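Local coordinates for iron binding protein FbpA (Mannheimia haemolytica, PDB 1Q35) that binds ferric iron and, as a periplasmic solute-binding protein, probably hands it on to an uptake system in the inner membrane, at residues 93-98 and 229-234; 100-105 and 218-223; 265-270 and 279-284. All blocks are in the same frame, centred on the assembly; numbering follows the deposited sequence.

Contact 1. Residues 93-98 and 229-234; sequences DQWFGL and KNISGV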
ATOM      1  N   ASP A  93      10.141 -17.922  -1.586  1.00 14.29           N
ATOM      2  CA  ASP A  93      11.219 -17.083  -2.137  1.00 13.95           C
ATOM      3  C   ASP A  93      10.937 -16.358  -3.462  1.00 12.87           C
ATOM      4  O   ASP A  93      11.874 -15.950  -4.142  1.00 12.67           O
ATOM      5  CB  ASP A  93      12.512 -17.902  -2.293  1.00 14.63           C
ATOM      6  CG  ASP A  93      13.014 -18.472  -0.986  1.00 16.06           C
ATOM      7  OD1 ASP A  93      12.745 -17.900   0.093  1.00 17.49           O
ATOM      8  OD2 ASP A  93      13.717 -19.505  -0.953  1.00 18.93           O
ATOM      9  N   GLN A  94       9.672 -16.143  -3.810  1.00 12.16           N
ATOM     10  CA  GLN A  94       9.350 -15.472  -5.073  1.00 11.90           C
ATOM     11  C   GLN A  94       8.919 -14.006  -4.936  1.00 11.35           C
ATOM     12  O   GLN A  94       8.776 -13.322  -5.942  1.00 11.27           O
ATOM     13  CB  GLN A  94       8.276 -16.246  -5.832  1.00 12.15           C
ATOM     14  CG  GLN A  94       8.721 -17.617  -6.311  1.00 13.14           C
ATOM     15  CD  GLN A  94       7.825 -18.148  -7.400  1.00 15.01           C
ATOM     16  OE1 GLN A  94       6.752 -18.680  -7.117  1.00 17.08           O
ATOM     17  NE2 GLN A  94       8.241 -17.980  -8.649  1.00 15.93           N
ATOM     18  N   TRP A  95       8.699 -13.536  -3.710  1.00 10.92           N
ATOM     19  CA  TRP A  95       8.378 -12.125  -3.479  1.00 10.70           C
ATOM     20  C   TRP A  95       8.902 -11.678  -2.124  1.00 10.57           C
ATOM     21  O   TRP A  95       9.050 -12.472  -1.201  1.00 10.62           O
ATOM     22  CB  TRP A  95       6.871 -11.848  -3.616  1.00 10.71           C
ATOM     23  CG  TRP A  95       6.001 -12.552  -2.614  1.00 10.89           C
ATOM     24  CD1 TRP A  95       5.308 -13.712  -2.806  1.00 11.52           C
ATOM     25  CD2 TRP A  95       5.712 -12.136  -1.269  1.00 11.21           C
ATOM     26  NE1 TRP A  95       4.626 -14.054  -1.664  1.00 11.41           N
ATOM     27  CE2 TRP A  95       4.853 -13.103  -0.703  1.00 11.46           C
ATOM     28  CE3 TRP A  95       6.102 -11.049  -0.476  1.00 11.44           C
ATOM     29  CZ2 TRP A  95       4.380 -13.018   0.609  1.00 12.32           C
ATOM     30  CZ3 TRP A  95       5.625 -10.963   0.830  1.00 11.93           C
ATOM     31  CH2 TRP A  95       4.777 -11.945   1.354  1.00 12.39           C
ATOM     32  N   PHE A  96       9.149 -10.375  -2.014  1.00 10.27           N
ATOM     33  CA  PHE A  96       9.803  -9.786  -0.853  1.00 10.44           C
ATOM     34  C   PHE A  96       9.181  -8.446  -0.504  1.00 10.11           C
ATOM     35  O   PHE A  96       9.102  -7.552  -1.335  1.00 10.43           O
ATOM     36  CB  PHE A  96      11.296  -9.627  -1.127  1.00 10.96           C
ATOM     37  CG  PHE A  96      11.944 -10.914  -1.506  1.00 11.48           C
ATOM     38  CD1 PHE A  96      12.008 -11.304  -2.837  1.00 12.13           C
ATOM     39  CD2 PHE A  96      12.393 -11.786  -0.531  1.00 11.94           C
ATOM     40  CE1 PHE A  96      12.549 -12.531  -3.192  1.00 12.26           C
ATOM     41  CE2 PHE A  96      12.945 -13.008  -0.882  1.00 12.41           C
ATOM     42  CZ  PHE A  96      13.015 -13.380  -2.210  1.00 12.85           C
ATOM     43  N   GLY A  97       8.721  -8.330   0.732  1.00  9.49           N
ATOM     44  CA  GLY A  97       8.251  -7.064   1.265  1.00  9.39           C
ATOM     45  C   GLY A  97       9.420  -6.162   1.613  1.00  9.48           C
ATOM     46  O   GLY A  97      10.445  -6.621   2.119  1.00 10.46           O
ATOM     47  N   LEU A  98       9.258  -4.870   1.337  1.00  9.11           N
ATOM     48  CA  LEU A  98      10.273  -3.856   1.611  1.00  9.23           C
ATOM     49  C   LEU A  98       9.822  -2.834   2.660  1.00  8.98           C
ATOM     50  O   LEU A  98      10.653  -2.308   3.396  1.00  9.36           O
ATOM     51  CB  LEU A  98      10.646  -3.137   0.317  1.00  9.48           C
ATOM     52  CG  LEU A  98      11.357  -4.006  -0.725  1.00 10.24           C
ATOM     53  CD1 LEU A  98      11.498  -3.238  -2.027  1.00 10.84           C
ATOM     54  CD2 LEU A  98      12.720  -4.478  -0.223  1.00 11.05           C
ATOM     55  N   LYS A 229      -2.865  -3.737   7.403  1.00  7.56           N
ATOM     56  CA  LYS A 229      -1.525  -3.522   6.879  1.00  8.53           C
ATOM     57  C   LYS A 229      -1.380  -4.124   5.493  1.00  8.25           C
ATOM     58  O   LYS A 229      -1.933  -5.179   5.189  1.00  8.35           O
ATOM     59  CB  LYS A 229      -0.487  -4.181   7.787  1.00 10.04           C
ATOM     60  CG  LYS A 229      -0.481  -3.698   9.212  1.00 12.80           C
ATOM     61  CD  LYS A 229      -0.079  -2.258   9.332  1.00 15.30           C
ATOM     62  CE  LYS A 229       1.348  -1.981   8.887  1.00 16.21           C
ATOM     63  NZ  LYS A 229       2.336  -2.804   9.623  1.00 17.32           N
ATOM     64  N   ASN A 230      -0.605  -3.451   4.661  1.00  7.95           N
ATOM     65  CA  ASN A 230      -0.234  -3.957   3.346  1.00  8.09           C
ATOM     66  C   ASN A 230       1.254  -3.612   3.134  1.00  8.13           C
ATOM     67  O   ASN A 230       1.866  -2.966   3.984  1.00  8.36           O
ATOM     68  CB  ASN A 230      -1.175  -3.332   2.298  1.00  8.12           C
ATOM     69  CG  ASN A 230      -1.253  -4.111   0.981  1.00  8.30           C
ATOM     70  OD1 ASN A 230      -0.387  -4.930   0.653  1.00  8.65           O
ATOM     71  ND2 ASN A 230      -2.300  -3.829   0.205  1.00  9.12           N
ATOM     72  N   ILE A 231       1.843  -4.068   2.037  1.00  8.21           N
ATOM     73  CA  ILE A 231       3.279  -3.918   1.816  1.00  8.42           C
ATOM     74  C   ILE A 231       3.612  -3.240   0.508  1.00  8.52           C
ATOM     75  O   ILE A 231       2.889  -3.389  -0.481  1.00  8.93           O
ATOM     76  CB  ILE A 231       3.994  -5.301   1.810  1.00  8.86           C
ATOM     77  CG1 ILE A 231       3.326  -6.298   0.846  1.00  9.37           C
ATOM     78  CG2 ILE A 231       4.069  -5.871   3.208  1.00  9.35           C
ATOM     79  CD1 ILE A 231       4.285  -7.351   0.310  1.00  9.94           C
ATOM     80  N   SER A 232       4.719  -2.505   0.496  1.00  8.62           N
ATOM     81  CA  SER A 232       5.434  -2.291  -0.753  1.00  8.97           C
ATOM     82  C   SER A 232       6.393  -3.463  -0.864  1.00  9.15           C
ATOM     83  O   SER A 232       6.844  -4.007   0.136  1.00  9.51           O
ATOM     84  CB  SER A 232       6.169  -0.947  -0.809  1.00  9.15           C
ATOM     85  OG  SER A 232       7.458  -0.999  -0.223  1.00  9.29           O
ATOM     86  N   GLY A 233       6.680  -3.881  -2.082  1.00  9.97           N
ATOM     87  CA  GLY A 233       7.487  -5.063  -2.258  1.00 10.49           C
ATOM     88  C   GLY A 233       8.136  -5.149  -3.608  1.00 10.52           C
ATOM     89  O   GLY A 233       8.194  -4.178  -4.369  1.00 10.66           O
ATOM     90  N   VAL A 234       8.634  -6.339  -3.909  1.00 10.53           N
ATOM     91  CA  VAL A 234       9.397  -6.537  -5.120  1.00 10.74           C
ATOM     92  C   VAL A 234       9.402  -8.001  -5.516  1.00 10.84           C
ATOM     93  O   VAL A 234       9.384  -8.895  -4.662  1.00 10.77           O
ATOM     94  CB  VAL A 234      10.833  -5.990  -4.960  1.00 11.00           C
ATOM     95  CG1 VAL A 234      11.619  -6.756  -3.896  1.00 11.06           C
ATOM     96  CG2 VAL A 234      11.556  -5.982  -6.282  1.00 11.47           C
TER
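The carbonyl O of Ser232 takes the amide N of Leu98 at 2.8 Å, in a nearly straight bond (178° at the hydrogen) whose donor sits tilted from the carbonyl plane. The same oxygen also has Gly97 CA near it in a CA-H...O contact. Two residues along each strand, Phe96 and Val234 exchange both backbone bonds, Phe96 N to Val234 O at 3.0 Å and Val234 N to Phe96 O at 2.9 Å, which makes them an antiparallel hydrogen-bonded pair. Between lies the non-hydrogen-bonded pair Gly97 and Gly233, and with no side chain on either residue their CA atoms come to 4.1 Å. Strand 96-108 meets strand 228-236 here in the mixed sheet of a periplasmic-binding-protein fold; as in other two-lobed proteins of this fold, these long strands probably run between the lobes. On the face of Phe96 and Val234, Val234 CG1 sits 4.0 Å from Leu98 CD1 and also touches Phe96 CB; helix 243-254 covers this group through Ile250 and Leu253. Trp95, its CG turned in between backbone N and carbonyl carbon (chi1 63°), sends its indole to Ile231 instead, meeting it at about a right angle with CZ3 3.9 Å from Ile231 CD1, and helices 60-68 and 294-298 pack against the same indole. Ser232 OG touches Leu98 CB, but its hydrogen bond is with Thr99 OG1.

Contact 2. Residues 100-105 and 218-223; sequences TRARVI and INFPSG. With FMT (formic acid), chain C.
Val104 and Phe220 lie side by side and point the same way, with Val104 CG1 3.6 Å from CD2 of the ring. The benzyl group gets there although Phe220 sets out from its backbone away from strand 96-108: CG stands beside the backbone N (chi1 -59°), and the ring swings back so that its edge also faces the methyl of Ala102. The other branch of Val104, CG2, runs obliquely across Ile218 and meets CG1 of that residue at 3.9 Å. Ile105 in turn packs on Pro221, its CD1 against the ring carbon CG at 3.8 Å. Asn219 supplies the polar part. Ile105 N gives its hydrogen to Asn219 O at 3.1 Å, while Ile105 O is gripped twice, weakly by Asn219 N and more firmly by Asn219 ND2 at 2.9 Å, tilted 33° from the carbonyl plane. That oxygen lies in the amide plane of Asn219, whose side chain is held further by Leu115 N at OD1 and by Thr107 OG1 at ND2. From strand 96-108, Arg101 reaches with NH1 to a formate, probably from the crystallisation liquor, and to Glu268; Arg103 pairs with Asp178 beside Tyr142 of helix 141-168, which binds iron in the loaded protein. The contact thus joins the end of strand 216-219 to strand 96-108, which is flanked elsewhere by strands 192-196, 228-236 and 269-270.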
ATOM      1  N   THR A 100       6.053  -1.864   5.255  1.00  8.51           N
ATOM      2  CA  THR A 100       4.625  -1.981   5.517  1.00  8.47           C
ATOM      3  C   THR A 100       4.021  -0.593   5.651  1.00  8.44           C
ATOM      4  O   THR A 100       4.711   0.397   5.890  1.00  8.38           O
ATOM      5  CB  THR A 100       4.280  -2.847   6.753  1.00  8.92           C
ATOM      6  OG1 THR A 100       4.739  -2.217   7.955  1.00  9.79           O
ATOM      7  CG2 THR A 100       4.946  -4.217   6.691  1.00 10.18           C
ATOM      8  N   ARG A 101       2.712  -0.557   5.461  1.00  8.05           N
ATOM      9  CA  ARG A 101       1.923   0.660   5.541  1.00  8.35           C
ATOM     10  C   ARG A 101       0.573   0.275   6.117  1.00  8.14           C
ATOM     11  O   ARG A 101       0.120  -0.861   5.955  1.00  8.76           O
ATOM     12  CB  ARG A 101       1.773   1.319   4.165  1.00  8.66           C
ATOM     13  CG  ARG A 101       1.270   0.411   3.063  1.00  9.65           C
ATOM     14  CD  ARG A 101       2.368  -0.244   2.224  1.00 10.54           C
ATOM     15  NE  ARG A 101       3.197   0.714   1.497  1.00 10.39           N
ATOM     16  CZ  ARG A 101       2.878   1.322   0.342  1.00  9.31           C
ATOM     17  NH1 ARG A 101       3.743   2.158  -0.195  1.00  9.28           N
ATOM     18  NH2 ARG A 101       1.732   1.118  -0.287  1.00  9.99           N
ATOM     19  N   ALA A 102      -0.054   1.214   6.808  1.00  7.70           N
ATOM     20  CA  ALA A 102      -1.376   1.003   7.372  1.00  7.39           C
ATOM     21  C   ALA A 102      -2.408   1.755   6.543  1.00  7.09           C
ATOM     22  O   ALA A 102      -2.165   2.894   6.121  1.00  7.74           O
ATOM     23  CB  ALA A 102      -1.420   1.490   8.812  1.00  7.64           C
ATOM     24  N   ARG A 103      -3.566   1.144   6.311  1.00  7.04           N
ATOM     25  CA  ARG A 103      -4.674   1.871   5.704  1.00  6.95           C
ATOM     26  C   ARG A 103      -5.539   2.380   6.849  1.00  7.38           C
ATOM     27  O   ARG A 103      -6.233   1.619   7.518  1.00  8.27           O
ATOM     28  CB  ARG A 103      -5.445   1.011   4.700  1.00  7.25           C
ATOM     29  CG  ARG A 103      -6.337   1.817   3.774  1.00  7.36           C
ATOM     30  CD  ARG A 103      -6.471   1.213   2.376  1.00  7.76           C
ATOM     31  NE  ARG A 103      -7.186   2.106   1.462  1.00  7.90           N
ATOM     32  CZ  ARG A 103      -6.659   3.191   0.891  1.00  8.01           C
ATOM     33  NH1 ARG A 103      -7.402   3.954   0.106  1.00  8.28           N
ATOM     34  NH2 ARG A 103      -5.401   3.528   1.102  1.00  8.14           N
ATOM     35  N   VAL A 104      -5.420   3.676   7.105  1.00  7.17           N
ATOM     36  CA  VAL A 104      -5.961   4.311   8.297  1.00  7.37           C
ATOM     37  C   VAL A 104      -7.242   5.085   8.003  1.00  6.82           C
ATOM     38  O   VAL A 104      -7.674   5.179   6.854  1.00  7.15           O
ATOM     39  CB  VAL A 104      -4.901   5.245   8.930  1.00  7.65           C
ATOM     40  CG1 VAL A 104      -3.648   4.449   9.284  1.00  8.68           C
ATOM     41  CG2 VAL A 104      -4.546   6.409   8.012  1.00  7.81           C
ATOM     42  N   ILE A 105      -7.845   5.613   9.063  1.00  6.94           N
ATOM     43  CA  ILE A 105      -8.979   6.517   8.952  1.00  7.14           C
ATOM     44  C   ILE A 105      -8.525   7.898   9.398  1.00  7.13           C
ATOM     45  O   ILE A 105      -8.087   8.080  10.534  1.00  7.93           O
ATOM     46  CB  ILE A 105     -10.176   6.043   9.800  1.00  7.37           C
ATOM     47  CG1 ILE A 105     -10.632   4.657   9.340  1.00  7.72           C
ATOM     48  CG2 ILE A 105     -11.323   7.056   9.702  1.00  7.80           C
ATOM     49  CD1 ILE A 105     -11.700   4.035  10.199  1.00  8.65           C
ATOM     50  N   ILE A 218      -4.773  11.418  12.238  1.00  8.60           N
ATOM     51  CA  ILE A 218      -4.555  10.031  11.830  1.00  8.60           C
ATOM     52  C   ILE A 218      -5.065   9.083  12.922  1.00  8.33           C
ATOM     53  O   ILE A 218      -4.761   9.258  14.105  1.00  9.46           O
ATOM     54  CB  ILE A 218      -3.055   9.772  11.470  1.00  8.66           C
ATOM     55  CG1 ILE A 218      -2.867   8.354  10.927  1.00  8.77           C
ATOM     56  CG2 ILE A 218      -2.117  10.005  12.659  1.00  9.74           C
ATOM     57  CD1 ILE A 218      -1.590   8.155  10.152  1.00  9.45           C
ATOM     58  N   ASN A 219      -5.861   8.095  12.524  1.00  8.12           N
ATOM     59  CA  ASN A 219      -6.427   7.131  13.466  1.00  8.13           C
ATOM     60  C   ASN A 219      -6.174   5.717  12.979  1.00  7.91           C
ATOM     61  O   ASN A 219      -6.433   5.405  11.823  1.00  7.96           O
ATOM     62  CB  ASN A 219      -7.940   7.301  13.628  1.00  8.11           C
ATOM     63  CG  ASN A 219      -8.347   8.703  14.022  1.00  8.33           C
ATOM     64  OD1 ASN A 219      -8.445   9.025  15.209  1.00  9.22           O
ATOM     65  ND2 ASN A 219      -8.619   9.538  13.026  1.00  8.57           N
ATOM     66  N   PHE A 220      -5.709   4.860  13.882  1.00  7.95           N
ATOM     67  CA  PHE A 220      -5.474   3.450  13.592  1.00  7.83           C
ATOM     68  C   PHE A 220      -6.650   2.652  14.142  1.00  8.03           C
ATOM     69  O   PHE A 220      -6.815   2.551  15.363  1.00  8.35           O
ATOM     70  CB  PHE A 220      -4.173   2.990  14.255  1.00  7.96           C
ATOM     71  CG  PHE A 220      -2.974   3.764  13.818  1.00  9.29           C
ATOM     72  CD1 PHE A 220      -2.353   4.650  14.685  1.00 12.36           C
ATOM     73  CD2 PHE A 220      -2.460   3.609  12.538  1.00 10.46           C
ATOM     74  CE1 PHE A 220      -1.242   5.369  14.281  1.00 13.73           C
ATOM     75  CE2 PHE A 220      -1.345   4.326  12.129  1.00 11.99           C
ATOM     76  CZ  PHE A 220      -0.740   5.210  12.998  1.00 13.33           C
ATOM     77  N   PRO A 221      -7.497   2.110  13.269  1.00  8.13           N
ATOM     78  CA  PRO A 221      -8.651   1.338  13.737  1.00  8.52           C
ATOM     79  C   PRO A 221      -8.264   0.242  14.728  1.00  8.55           C
ATOM     80  O   PRO A 221      -7.234  -0.414  14.582  1.00  8.78           O
ATOM     81  CB  PRO A 221      -9.223   0.769  12.440  1.00  8.80           C
ATOM     82  CG  PRO A 221      -8.874   1.805  11.436  1.00  8.83           C
ATOM     83  CD  PRO A 221      -7.477   2.209  11.796  1.00  8.22           C
ATOM     84  N   SER A 222      -9.097   0.067  15.748  1.00  8.38           N
ATOM     85  CA  SER A 222      -8.783  -0.802  16.877  1.00  8.72           C
ATOM     86  C   SER A 222      -9.978  -1.673  17.261  1.00  8.61           C
ATOM     87  O   SER A 222     -10.178  -1.996  18.434  1.00  9.51           O
ATOM     88  CB  SER A 222      -8.304   0.038  18.062  1.00  9.35           C
ATOM     89  OG  SER A 222      -9.252   1.029  18.403  1.00 10.16           O
ATOM     90  N   GLY A 223     -10.757  -2.067  16.257  1.00  8.90           N
ATOM     91  CA  GLY A 223     -11.768  -3.089  16.432  1.00  9.15           C
ATOM     92  C   GLY A 223     -11.148  -4.472  16.523  1.00  9.29           C
ATOM     93  O   GLY A 223      -9.945  -4.629  16.712  1.00  9.11           O
TER
HETATM   94  C   FMT C1001       2.964   4.519  -3.316  1.00 10.81           C
HETATM   95  O1  FMT C1001       4.014   4.496  -4.121  1.00 10.75           O
HETATM   96  O2  FMT C1001       3.093   4.158  -2.160  1.00 11.13           O

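Contact 3. Residues 265-270 and 279-284; sequences LNHEYP and AIVKGW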
ATOM      1  N   LEU A 265      12.248   9.412   4.489  1.00 11.61           N
ATOM      2  CA  LEU A 265      11.745  10.125   3.320  1.00 11.63           C
ATOM      3  C   LEU A 265      10.294   9.786   2.996  1.00 11.11           C
ATOM      4  O   LEU A 265       9.527  10.660   2.605  1.00 11.77           O
ATOM      5  CB  LEU A 265      12.606   9.836   2.090  1.00 11.85           C
ATOM      6  CG  LEU A 265      14.091  10.188   2.181  1.00 13.50           C
ATOM      7  CD1 LEU A 265      14.777   9.924   0.847  1.00 14.06           C
ATOM      8  CD2 LEU A 265      14.300  11.635   2.613  1.00 14.72           C
ATOM      9  N   ASN A 266       9.925   8.518   3.125  1.00 10.50           N
ATOM     10  CA  ASN A 266       8.583   8.088   2.750  1.00 10.11           C
ATOM     11  C   ASN A 266       7.604   7.993   3.918  1.00  9.33           C
ATOM     12  O   ASN A 266       6.409   7.894   3.681  1.00  9.89           O
ATOM     13  CB  ASN A 266       8.615   6.727   2.052  1.00 10.18           C
ATOM     14  CG  ASN A 266       9.160   6.786   0.639  1.00 10.38           C
ATOM     15  OD1 ASN A 266       9.714   7.796   0.195  1.00 11.13           O
ATOM     16  ND2 ASN A 266       9.010   5.676  -0.083  1.00 10.26           N
ATOM     17  N   HIS A 267       8.099   7.982   5.155  1.00  8.83           N
ATOM     18  CA  HIS A 267       7.242   7.819   6.340  1.00  8.84           C
ATOM     19  C   HIS A 267       6.499   6.488   6.355  1.00  8.54           C
ATOM     20  O   HIS A 267       5.379   6.392   6.858  1.00  8.98           O
ATOM     21  CB  HIS A 267       6.306   9.017   6.493  1.00  8.94           C
ATOM     22  CG  HIS A 267       7.055  10.289   6.676  1.00  9.30           C
ATOM     23  ND1 HIS A 267       7.721  10.585   7.846  1.00 10.21           N
ATOM     24  CD2 HIS A 267       7.320  11.299   5.819  1.00 10.06           C
ATOM     25  CE1 HIS A 267       8.332  11.747   7.710  1.00 10.34           C
ATOM     26  NE2 HIS A 267       8.104  12.202   6.492  1.00 10.18           N
ATOM     27  N   GLU A 268       7.162   5.460   5.819  1.00  8.66           N
ATOM     28  CA  GLU A 268       6.669   4.094   5.852  1.00  8.61           C
ATOM     29  C   GLU A 268       7.330   3.341   6.995  1.00  8.60           C
ATOM     30  O   GLU A 268       8.278   3.822   7.612  1.00  9.12           O
ATOM     31  CB  GLU A 268       6.952   3.395   4.523  1.00  8.81           C
ATOM     32  CG  GLU A 268       6.139   3.945   3.372  1.00  8.55           C
ATOM     33  CD  GLU A 268       6.432   3.225   2.083  1.00  8.86           C
ATOM     34  OE1 GLU A 268       5.795   2.179   1.821  1.00  8.93           O
ATOM     35  OE2 GLU A 268       7.307   3.704   1.338  1.00  9.95           O
ATOM     36  N   TYR A 269       6.804   2.161   7.293  1.00  8.77           N
ATOM     37  CA  TYR A 269       7.396   1.300   8.306  1.00  9.16           C
ATOM     38  C   TYR A 269       8.414   0.374   7.638  1.00  9.81           C
ATOM     39  O   TYR A 269       8.043  -0.421   6.786  1.00  9.79           O
ATOM     40  CB  TYR A 269       6.318   0.475   9.012  1.00  9.22           C
ATOM     41  CG  TYR A 269       5.311   1.338   9.743  1.00  9.29           C
ATOM     42  CD1 TYR A 269       4.028   1.536   9.244  1.00  9.86           C
ATOM     43  CD2 TYR A 269       5.654   1.975  10.939  1.00  9.66           C
ATOM     44  CE1 TYR A 269       3.108   2.348   9.916  1.00  9.72           C
ATOM     45  CE2 TYR A 269       4.743   2.784  11.616  1.00 10.49           C
ATOM     46  CZ  TYR A 269       3.477   2.968  11.098  1.00 10.20           C
ATOM     47  OH  TYR A 269       2.568   3.772  11.753  1.00 11.28           O
ATOM     48  N   PRO A 270       9.698   0.464   7.990  1.00 10.37           N
ATOM     49  CA  PRO A 270      10.671  -0.489   7.443  1.00 10.98           C
ATOM     50  C   PRO A 270      10.304  -1.917   7.811  1.00 11.38           C
ATOM     51  O   PRO A 270       9.729  -2.145   8.872  1.00 11.47           O
ATOM     52  CB  PRO A 270      11.988  -0.099   8.124  1.00 11.35           C
ATOM     53  CG  PRO A 270      11.790   1.264   8.619  1.00 11.60           C
ATOM     54  CD  PRO A 270      10.330   1.438   8.896  1.00 10.63           C
ATOM     55  N   ALA A 279      10.588  10.568  12.998  1.00 11.68           N
ATOM     56  CA  ALA A 279      10.046  11.234  14.175  1.00 11.70           C
ATOM     57  C   ALA A 279       8.540  11.467  14.033  1.00 11.13           C
ATOM     58  O   ALA A 279       7.795  11.302  14.991  1.00 11.07           O
ATOM     59  CB  ALA A 279      10.770  12.551  14.436  1.00 12.14           C
ATOM     60  N   ILE A 280       8.085  11.842  12.839  1.00 10.80           N
ATOM     61  CA  ILE A 280       6.655  12.025  12.609  1.00 10.89           C
ATOM     62  C   ILE A 280       5.907  10.705  12.848  1.00 10.53           C
ATOM     63  O   ILE A 280       4.912  10.663  13.571  1.00 10.55           O
ATOM     64  CB  ILE A 280       6.391  12.576  11.188  1.00 10.99           C
ATOM     65  CG1 ILE A 280       6.778  14.061  11.120  1.00 12.04           C
ATOM     66  CG2 ILE A 280       4.930  12.380  10.787  1.00 11.86           C
ATOM     67  CD1 ILE A 280       6.738  14.664   9.727  1.00 12.94           C
ATOM     68  N   VAL A 281       6.398   9.621  12.257  1.00 10.14           N
ATOM     69  CA  VAL A 281       5.703   8.339  12.338  1.00 10.22           C
ATOM     70  C   VAL A 281       5.729   7.803  13.775  1.00 10.45           C
ATOM     71  O   VAL A 281       4.731   7.291  14.275  1.00 10.33           O
ATOM     72  CB  VAL A 281       6.305   7.331  11.336  1.00 10.23           C
ATOM     73  CG1 VAL A 281       5.789   5.925  11.592  1.00 10.51           C
ATOM     74  CG2 VAL A 281       5.993   7.761   9.916  1.00  9.99           C
ATOM     75  N   LYS A 282       6.851   7.965  14.461  1.00 11.24           N
ATOM     76  CA  LYS A 282       6.946   7.548  15.860  1.00 12.26           C
ATOM     77  C   LYS A 282       5.953   8.306  16.743  1.00 11.93           C
ATOM     78  O   LYS A 282       5.407   7.747  17.695  1.00 12.12           O
ATOM     79  CB  LYS A 282       8.365   7.755  16.385  1.00 13.07           C
ATOM     80  CG  LYS A 282       9.364   6.738  15.865  1.00 15.66           C
ATOM     81  CD  LYS A 282      10.697   6.830  16.588  1.00 18.83           C
ATOM     82  CE  LYS A 282      11.431   8.113  16.270  1.00 20.81           C
ATOM     83  NZ  LYS A 282      12.851   8.050  16.705  1.00 22.44           N
ATOM     84  N   GLY A 283       5.726   9.578  16.426  1.00 11.75           N
ATOM     85  CA  GLY A 283       4.803  10.418  17.172  1.00 11.88           C
ATOM     86  C   GLY A 283       3.357   9.968  17.108  1.00 11.72           C
ATOM     87  O   GLY A 283       2.560  10.310  17.980  1.00 12.80           O
ATOM     88  N   TRP A 284       3.006   9.200  16.080  1.00 11.53           N
ATOM     89  CA  TRP A 284       1.655   8.646  15.960  1.00 11.44           C
ATOM     90  C   TRP A 284       1.381   7.531  16.961  1.00 11.61           C
ATOM     91  O   TRP A 284       0.222   7.168  17.175  1.00 12.10           O
ATOM     92  CB  TRP A 284       1.405   8.089  14.557  1.00 11.27           C
ATOM     93  CG  TRP A 284       1.615   9.056  13.449  1.00 10.47           C
ATOM     94  CD1 TRP A 284       1.583  10.419  13.517  1.00 10.43           C
ATOM     95  CD2 TRP A 284       1.897   8.730  12.084  1.00 10.42           C
ATOM     96  NE1 TRP A 284       1.826  10.959  12.277  1.00  9.83           N
ATOM     97  CE2 TRP A 284       2.027   9.941  11.382  1.00  9.99           C
ATOM     98  CE3 TRP A 284       2.058   7.528  11.381  1.00 10.46           C
ATOM     99  CZ2 TRP A 284       2.305   9.987  10.016  1.00 10.42           C
ATOM    100  CZ3 TRP A 284       2.333   7.580  10.022  1.00 10.57           C
ATOM    101  CH2 TRP A 284       2.452   8.798   9.357  1.00 10.69           C
TER
HETATM  102  O   HOH W   1       3.528   4.850  14.045  1.00 13.25           O
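Val281 is wedged between Tyr269 and His267, one methyl to each. CG1, anti to the backbone N (chi1 169°), comes within 3.3 Å of Tyr269 CE2; CG2 sits 3.7 Å from His267 CB and lies near the plane of the imidazole, at its edge. Ile280 adds a smaller touch, bringing CD1 to 3.9 Å from His267 CE1. His267 is the first residue to leave helical geometry after helix 256-266, and its positive phi (62°) turns the chain toward strand 269-270, which joins the mixed sheet of the solute-binding fold next to strand 96-108. The imidazole, facing helix 279-283, is held at both nitrogens, ND1 by Ser278 OG and NE2 by Asp205 OD2, and it stands close to Tyr198, which binds iron in the loaded protein. Packing is looser at the phenol end of Tyr269, where the direct contact with Trp284 is OH lying in the indole plane, 3.8 Å from CE3 at the edge. A water takes over there: it accepts from Tyr269 OH at 2.7 Å and donates to Val281 O at 2.7 Å, linking the strand's side chain to the helix backbone.

How the contacts relate
Contacts 1 and 2 share strand 96-108 and are largely buried, whereas contact 3 is only partly so and lies further from the centre of the chain. Antiparallel backbone bonding carries contact 1; contact 2 has a single such pair, reinforced by an asparagine amide; contact 3 relies on apolar touches and a water. Arg101 N of the shared strand bonds across to Asn230 O and so ties contact 1 to contact 2. Contact 3 joins the same sheet where Tyr269 O receives Thr100 N. A salt bridge, Arg101 to Glu268, also joins contacts 2 and 3, while Phe220 carries the packing of contact 2 on to Tyr269 and Trp284.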